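PDB 5YL7: pseudoalteromonas arctica PAMC 21717 from Pseudoalteromonas arctica, which probably hydrolyses peptide bonds as a cold-active, calcium-binding serine protease of the subtilase family, active at low temperature and studied as a laundry detergent enzyme. Local coordinates for residues A[9-12]-A[13-16]; A[98-101]-A[102-106]; A[1-5]-A[6-10]. All blocks are in the same frame, centred on the assembly; numbering follows the deposited sequence.

In the fold
From the N terminus, the chain first makes interaction 3, a turn at residues 1-10 in which Asp5 reaches a calcium ion. Interaction 1 begins before this stretch has ended, since the two share Asp9 and Asp10, and it carries the chain into helix 12-15; their centres lie 8 Å apart, and Tyr15 and Tyr14 touch Phe8. Together they tie the N-terminal arm to the loop carrying Val118, to strand 258-263 and to helix 23-27. Interaction 2 follows later in sequence, at the start of buried helix 100-109. Its centre is 18 Å from that of interaction 1, which it meets through Tyr14 and Gly106, whereas interaction 3 does not touch it.

Interaction 1 (A[9-12]-A[13-16]); sequences DDQW and HYYE
Gln11 and Trp12 pass their carbonyls forward to residues 14-16, and these bonds build the short, weakly bonded helix 12-15. Gln11 O accepts from Tyr14 N at 3.0 Å. Trp12 O takes two donors: Glu16 N at 2.9 Å, with an N-H...O angle of 170°, and Tyr15 N at 3.1 Å. One carbonyl thus serves both an i+3 and an i+4 bond. Just ahead, Gln11 is the centre of an inverse gamma turn, closed by a weak bond from Trp12 N to Asp10 O; it sits between the 3-10 residues 9-10 and the helix.

The Trp12 CG lies between backbone N and carbonyl carbon (chi1 56°), which brings one face of the indole onto His13 CB. That carbon sits over the six-membered ring, 3.7 Å from its centroid. The imidazole stands edge-to-face (T-shaped) to the five-membered ring, with the planes at 88° and the centroids of the Trp12 and His13 rings 4.9 Å apart. This cluster joins helix 12-15 to the start of strand 258-263 and to helix 280-297: Trp12 NE1 is hydrogen-bonded to Gly257 O, His13 NE2 to Leu259 N, and His13 ND1 to His286 NE2.

Gln11 runs alongside Tyr14, pointing the same way, with its CB 4.2 Å from the centroid of the Tyr14 ring in an off-centre CH-pi contact. Amide and phenol are both hydrogen-bonded to the backbone of Ala119, Gln11 OE1 to its N and Tyr14 OH to its O, while Gln11 NE2 is bonded to Leu259 O. Glu16 CD packs 3.5 Å from Trp12 CB while its carboxylate pairs with Arg226. Tyr15 OH reaches back to Asp9 O at 2.6 Å, on a carbonyl lone pair and near the plane of the phenol ring.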
# COMPACT_ATOMS: atom_id res chain seq x y z
N ASP A 9 4.79 19.53 -4.03
CA ASP A 9 5.93 19.61 -4.88
C ASP A 9 7.07 18.67 -4.49
O ASP A 9 7.87 18.24 -5.33
CB ASP A 9 6.52 21.07 -4.95
CG ASP A 9 5.68 21.99 -5.82
OD1 ASP A 9 4.70 21.59 -6.53
OD2 ASP A 9 5.98 23.19 -5.68
N ASP A 10 7.16 18.32 -3.20
CA ASP A 10 8.12 17.35 -2.72
C ASP A 10 7.72 15.88 -3.12
O ASP A 10 8.58 15.01 -3.10
CB ASP A 10 8.28 17.42 -1.17
CG ASP A 10 8.96 18.70 -0.65
OD1 ASP A 10 9.79 19.19 -1.43
OD2 ASP A 10 8.59 19.15 0.43
N GLN A 11 6.47 15.71 -3.49
CA GLN A 11 5.98 14.38 -3.87
C GLN A 11 6.19 14.17 -5.36
O GLN A 11 5.32 14.00 -6.17
CB GLN A 11 4.49 14.24 -3.48
CG GLN A 11 4.31 14.27 -1.97
CD GLN A 11 2.91 14.06 -1.53
OE1 GLN A 11 2.00 14.88 -1.77
NE2 GLN A 11 2.66 12.89 -0.90
N TRP A 12 7.51 14.08 -5.69
CA TRP A 12 7.96 13.90 -7.08
C TRP A 12 7.29 12.72 -7.77
O TRP A 12 7.07 12.67 -8.98
CB TRP A 12 9.49 13.74 -7.14
CG TRP A 12 10.03 12.62 -6.30
CD1 TRP A 12 10.50 12.66 -5.06
CD2 TRP A 12 10.09 11.22 -6.70
NE1 TRP A 12 10.81 11.42 -4.60
CE2 TRP A 12 10.56 10.51 -5.60
CE3 TRP A 12 9.79 10.51 -7.86
CZ2 TRP A 12 10.70 9.10 -5.61
CZ3 TRP A 12 9.94 9.12 -7.85
CH2 TRP A 12 10.41 8.45 -6.76
N HIS A 13 7.03 11.71 -6.91
CA HIS A 13 6.48 10.45 -7.32
C HIS A 13 5.06 10.53 -7.88
O HIS A 13 4.57 9.61 -8.50
CB HIS A 13 6.62 9.44 -6.19
CG HIS A 13 6.32 9.99 -4.85
ND1 HIS A 13 5.04 9.91 -4.30
CD2 HIS A 13 7.10 10.69 -3.95
CE1 HIS A 13 5.11 10.59 -3.13
NE2 HIS A 13 6.31 11.06 -2.86
N TYR A 14 4.37 11.65 -7.70
CA TYR A 14 3.08 11.90 -8.28
C TYR A 14 3.09 12.56 -9.63
O TYR A 14 2.11 12.43 -10.35
CB TYR A 14 2.22 12.76 -7.35
CG TYR A 14 1.83 12.13 -5.99
CD1 TYR A 14 1.98 10.76 -5.74
CD2 TYR A 14 1.33 12.95 -5.00
CE1 TYR A 14 1.58 10.26 -4.52
CE2 TYR A 14 0.93 12.44 -3.81
CZ TYR A 14 1.04 11.08 -3.56
OH TYR A 14 0.64 10.54 -2.32
N TYR A 15 4.17 13.26 -9.95
CA TYR A 15 4.07 14.15 -11.14
C TYR A 15 5.34 14.29 -11.94
O TYR A 15 5.20 14.82 -13.09
CB TYR A 15 3.67 15.58 -10.69
CG TYR A 15 4.71 16.32 -9.93
CD1 TYR A 15 5.64 17.11 -10.58
CD2 TYR A 15 4.79 16.31 -8.54
CE1 TYR A 15 6.57 17.79 -9.97
CE2 TYR A 15 5.74 16.94 -7.83
CZ TYR A 15 6.72 17.75 -8.56
OH TYR A 15 7.72 18.37 -7.94
N GLU A 16 6.52 13.97 -11.49
CA GLU A 16 7.74 14.21 -12.37
C GLU A 16 7.72 13.23 -13.53
O GLU A 16 7.22 12.12 -13.48
CB GLU A 16 9.00 14.01 -11.58
CG GLU A 16 9.33 15.14 -10.73
CD GLU A 16 10.70 15.11 -10.12
OE1 GLU A 16 11.39 14.08 -10.13
OE2 GLU A 16 11.13 16.15 -9.54

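Interaction 2 (A[98-101]-A[102-106]); sequences SWHG and THVAG
His100 and Val104 stand one helical turn apart, and the histidine can be traced outward against that neighbour. Its CB sets off away from 102-106, and CG lies anti to the backbone N (chi1 -174°), a torsion that brings one face of the ring to Val104 CG2, the two side chains crossing at a slant. The methyl makes a CH-pi contact there, 4.2 Å from the His100 ring centroid and 27° off its normal. Next along the ring, ND1 bonds to Asp41 OD1. CE1 follows and comes nearest to the valine, at 3.9 Å from Val104 CG2. The same methyl also rests on the backbone, 3.3 Å from His100 O, so it fills the angle between ring and carbonyl. At the tip, NE2 bonds to Ser281 OG. That geometry fits the Ser-His-Asp catalytic triad of subtilases, with His100 in the first turn of helix 100-109 within an HGTHVAG sequence characteristic of the family.

Backbone bonds hold the turn from which the imidazole projects. Val104 N donates to His100 O at 3.0 Å with an N-H...O angle of 174°, and Ala105 N donates to Gly101 O at 2.9 Å. Trp99, at the N-cap position, accepts from His103 N through its carbonyl O at 3.2 Å; the bond from Thr102 N to the same oxygen is weak. Ahead of it, Ser98 OG accepts from His100 N at 3.1 Å, closing an ST turn. Its hydroxyl has a second partner in Asp82, while the Trp99 indole NE1 is tied to Gly265 O.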
# COMPACT_ATOMS: atom_id res chain seq x y z
N SER A 98 7.80 1.78 13.07
CA SER A 98 7.78 2.04 11.64
C SER A 98 6.75 3.05 11.19
O SER A 98 6.89 3.72 10.18
CB SER A 98 7.51 0.74 10.83
OG SER A 98 6.23 0.24 11.05
N TRP A 99 5.63 3.08 11.90
CA TRP A 99 4.42 3.83 11.43
C TRP A 99 4.13 3.53 9.96
O TRP A 99 3.60 4.34 9.23
CB TRP A 99 4.50 5.32 11.68
CG TRP A 99 4.97 5.60 13.05
CD1 TRP A 99 6.14 6.21 13.45
CD2 TRP A 99 4.30 5.22 14.27
NE1 TRP A 99 6.23 6.24 14.82
CE2 TRP A 99 5.12 5.64 15.37
CE3 TRP A 99 3.08 4.61 14.59
CZ2 TRP A 99 4.79 5.34 16.68
CZ3 TRP A 99 2.79 4.29 15.87
CH2 TRP A 99 3.65 4.70 16.93
N HIS A 100 4.37 2.23 9.57
CA HIS A 100 4.36 1.89 8.17
C HIS A 100 2.97 2.06 7.57
O HIS A 100 2.83 2.59 6.45
CB HIS A 100 4.93 0.44 8.06
CG HIS A 100 5.13 -0.03 6.70
ND1 HIS A 100 4.22 -0.77 6.04
CD2 HIS A 100 6.25 -0.01 5.91
CE1 HIS A 100 4.75 -1.21 4.93
NE2 HIS A 100 5.94 -0.79 4.82
N GLY A 101 1.96 1.60 8.32
CA GLY A 101 0.64 1.70 7.81
C GLY A 101 0.08 3.13 7.66
O GLY A 101 -0.76 3.37 6.81
N THR A 102 0.61 4.05 8.45
CA THR A 102 0.21 5.46 8.34
C THR A 102 0.80 6.08 7.08
O THR A 102 0.13 6.79 6.36
CB THR A 102 0.72 6.20 9.55
OG1 THR A 102 0.07 5.69 10.76
CG2 THR A 102 0.40 7.72 9.47
N HIS A 103 2.03 5.68 6.75
CA HIS A 103 2.70 6.13 5.54
C HIS A 103 1.99 5.62 4.31
O HIS A 103 1.60 6.33 3.38
CB HIS A 103 4.18 5.79 5.63
CG HIS A 103 5.06 6.47 4.66
ND1 HIS A 103 5.14 6.11 3.34
CD2 HIS A 103 5.86 7.54 4.83
CE1 HIS A 103 5.97 6.96 2.74
NE2 HIS A 103 6.44 7.82 3.63
N VAL A 104 1.76 4.30 4.29
CA VAL A 104 1.07 3.64 3.17
C VAL A 104 -0.32 4.18 3.01
O VAL A 104 -0.74 4.49 1.86
CB VAL A 104 1.08 2.10 3.41
CG1 VAL A 104 0.19 1.39 2.42
CG2 VAL A 104 2.48 1.56 3.30
N ALA A 105 -1.09 4.30 4.08
CA ALA A 105 -2.43 4.83 3.93
C ALA A 105 -2.45 6.25 3.34
O ALA A 105 -3.38 6.58 2.61
CB ALA A 105 -3.21 4.77 5.24
N GLY A 106 -1.47 7.07 3.77
CA GLY A 106 -1.40 8.42 3.20
C GLY A 106 -1.10 8.47 1.72
O GLY A 106 -1.62 9.33 1.00

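Interaction 3 (A[1-5]-A[6-10]); sequences STPND and PRFDD. With CA (calcium ion), chain C.
Asp5 works at both ends: its backbone carbonyl closes a turn on Phe8 while its carboxylate binds a calcium ion. Asp5 O accepts from Phe8 N at 3.0 Å, with an N-H...O angle of 162°, as part of a type I beta turn from Asp5 to Phe8 with Pro6 and Arg7 at its corners. A water lies 2.8 Å from Asp5 O and appears to donate to it; the water oxygen accepts from Asp9 N at 3.2 Å, linking the turn to Asp9 in the 3-10 segment.

On the carboxylate, OD2 lies 2.4 Å from the calcium. Asp49, Val111, Asn114, Glu116 and Val118 supply the other protein ligands, a set consistent with the tight calcium site of subtilisins, where the N-terminal segment joins a surface loop. OD1 is bonded to Asn113 N, so both carboxylate oxygens are engaged and the group is fixed in rotation.

Phe8 carries the apolar half of the contact. Its CG is anti to the backbone N (chi1 179°), which turns the ring toward Thr2 and Pro3. Pro3 CD lies over one face, 4.0 Å from the Phe8 ring centroid and 14° off the normal. Thr2 CG2 comes obliquely at 3.6 Å from Phe8 CE2. Trp27 of helix 23-27 adds to this packing.

Beyond the turn, Arg7 NE forms a salt bridge to Asp10 OD2 at 2.7 Å, using the oxygen's anti lone pair, with Asp10 OD2 near the guanidinium plane. With OD2 of Asp5 on the metal, OD1 on Asn113 N and its carbonyl on the turn, calcium binding and the shape of the N-terminal arm are probably coupled.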
# COMPACT_ATOMS: atom_id res chain seq x y z
N SER A 1 -5.30 18.51 -12.80
CA SER A 1 -5.30 19.44 -11.72
C SER A 1 -4.19 19.27 -10.79
O SER A 1 -3.67 18.13 -10.69
CB SER A 1 -6.59 19.35 -10.96
OG SER A 1 -6.87 18.06 -10.52
N THR A 2 -3.73 20.26 -10.08
CA THR A 2 -2.64 20.22 -9.14
C THR A 2 -3.21 20.62 -7.82
O THR A 2 -3.75 21.72 -7.71
CB THR A 2 -1.49 21.22 -9.51
OG1 THR A 2 -0.97 20.82 -10.81
CG2 THR A 2 -0.40 21.19 -8.55
N PRO A 3 -3.13 19.83 -6.77
CA PRO A 3 -3.63 20.29 -5.51
C PRO A 3 -2.82 21.35 -4.83
O PRO A 3 -1.70 21.54 -5.15
CB PRO A 3 -3.75 19.03 -4.72
CG PRO A 3 -2.71 18.20 -5.23
CD PRO A 3 -2.58 18.47 -6.73
N ASN A 4 -3.46 21.93 -3.83
CA ASN A 4 -2.84 23.01 -3.12
C ASN A 4 -2.00 22.68 -1.89
O ASN A 4 -1.37 23.47 -1.24
CB ASN A 4 -3.92 24.05 -2.71
CG ASN A 4 -4.73 23.62 -1.57
OD1 ASN A 4 -4.50 22.64 -0.86
ND2 ASN A 4 -5.67 24.52 -1.17
N ASP A 5 -1.83 21.34 -1.67
CA ASP A 5 -1.11 20.93 -0.50
C ASP A 5 0.35 21.40 -0.55
O ASP A 5 0.99 21.17 -1.57
CB ASP A 5 -1.24 19.40 -0.35
CG ASP A 5 -2.67 18.96 -0.36
OD1 ASP A 5 -3.25 18.95 -1.46
OD2 ASP A 5 -3.29 18.69 0.68
N PRO A 6 0.89 21.95 0.54
CA PRO A 6 2.17 22.62 0.43
C PRO A 6 3.32 21.68 0.21
O PRO A 6 4.37 22.08 -0.29
CB PRO A 6 2.31 23.35 1.76
CG PRO A 6 1.30 22.60 2.67
CD PRO A 6 0.18 22.24 1.82
N ARG A 7 3.21 20.40 0.59
CA ARG A 7 4.25 19.43 0.29
C ARG A 7 4.08 18.69 -1.04
O ARG A 7 4.90 17.81 -1.35
CB ARG A 7 4.39 18.43 1.44
CG ARG A 7 4.70 19.05 2.76
CD ARG A 7 5.99 19.74 2.81
NE ARG A 7 7.11 18.86 2.71
CZ ARG A 7 7.68 18.19 3.67
NH1 ARG A 7 7.20 18.15 4.90
NH2 ARG A 7 8.76 17.44 3.38
N PHE A 8 3.08 18.97 -1.83
CA PHE A 8 2.89 18.32 -3.14
C PHE A 8 4.10 18.39 -3.96
O PHE A 8 4.49 17.40 -4.59
CB PHE A 8 1.69 18.90 -3.87
CG PHE A 8 1.48 18.28 -5.21
CD1 PHE A 8 0.93 17.02 -5.39
CD2 PHE A 8 1.91 18.99 -6.32
CE1 PHE A 8 0.82 16.52 -6.67
CE2 PHE A 8 1.79 18.49 -7.56
CZ PHE A 8 1.25 17.27 -7.75
N ASP A 9 4.79 19.53 -4.03
CA ASP A 9 5.93 19.61 -4.88
C ASP A 9 7.07 18.67 -4.49
O ASP A 9 7.87 18.24 -5.33
CB ASP A 9 6.52 21.07 -4.95
CG ASP A 9 5.68 21.99 -5.82
OD1 ASP A 9 4.70 21.59 -6.53
OD2 ASP A 9 5.98 23.19 -5.68
N ASP A 10 7.16 18.32 -3.20
CA ASP A 10 8.12 17.35 -2.72
C ASP A 10 7.72 15.88 -3.12
O ASP A 10 8.58 15.01 -3.10
CB ASP A 10 8.28 17.42 -1.17
CG ASP A 10 8.96 18.70 -0.65
OD1 ASP A 10 9.79 19.19 -1.43
OD2 ASP A 10 8.59 19.15 0.43
CA CA C . -3.13 17.42 2.66
O HOH W 1 2.97 22.06 -3.41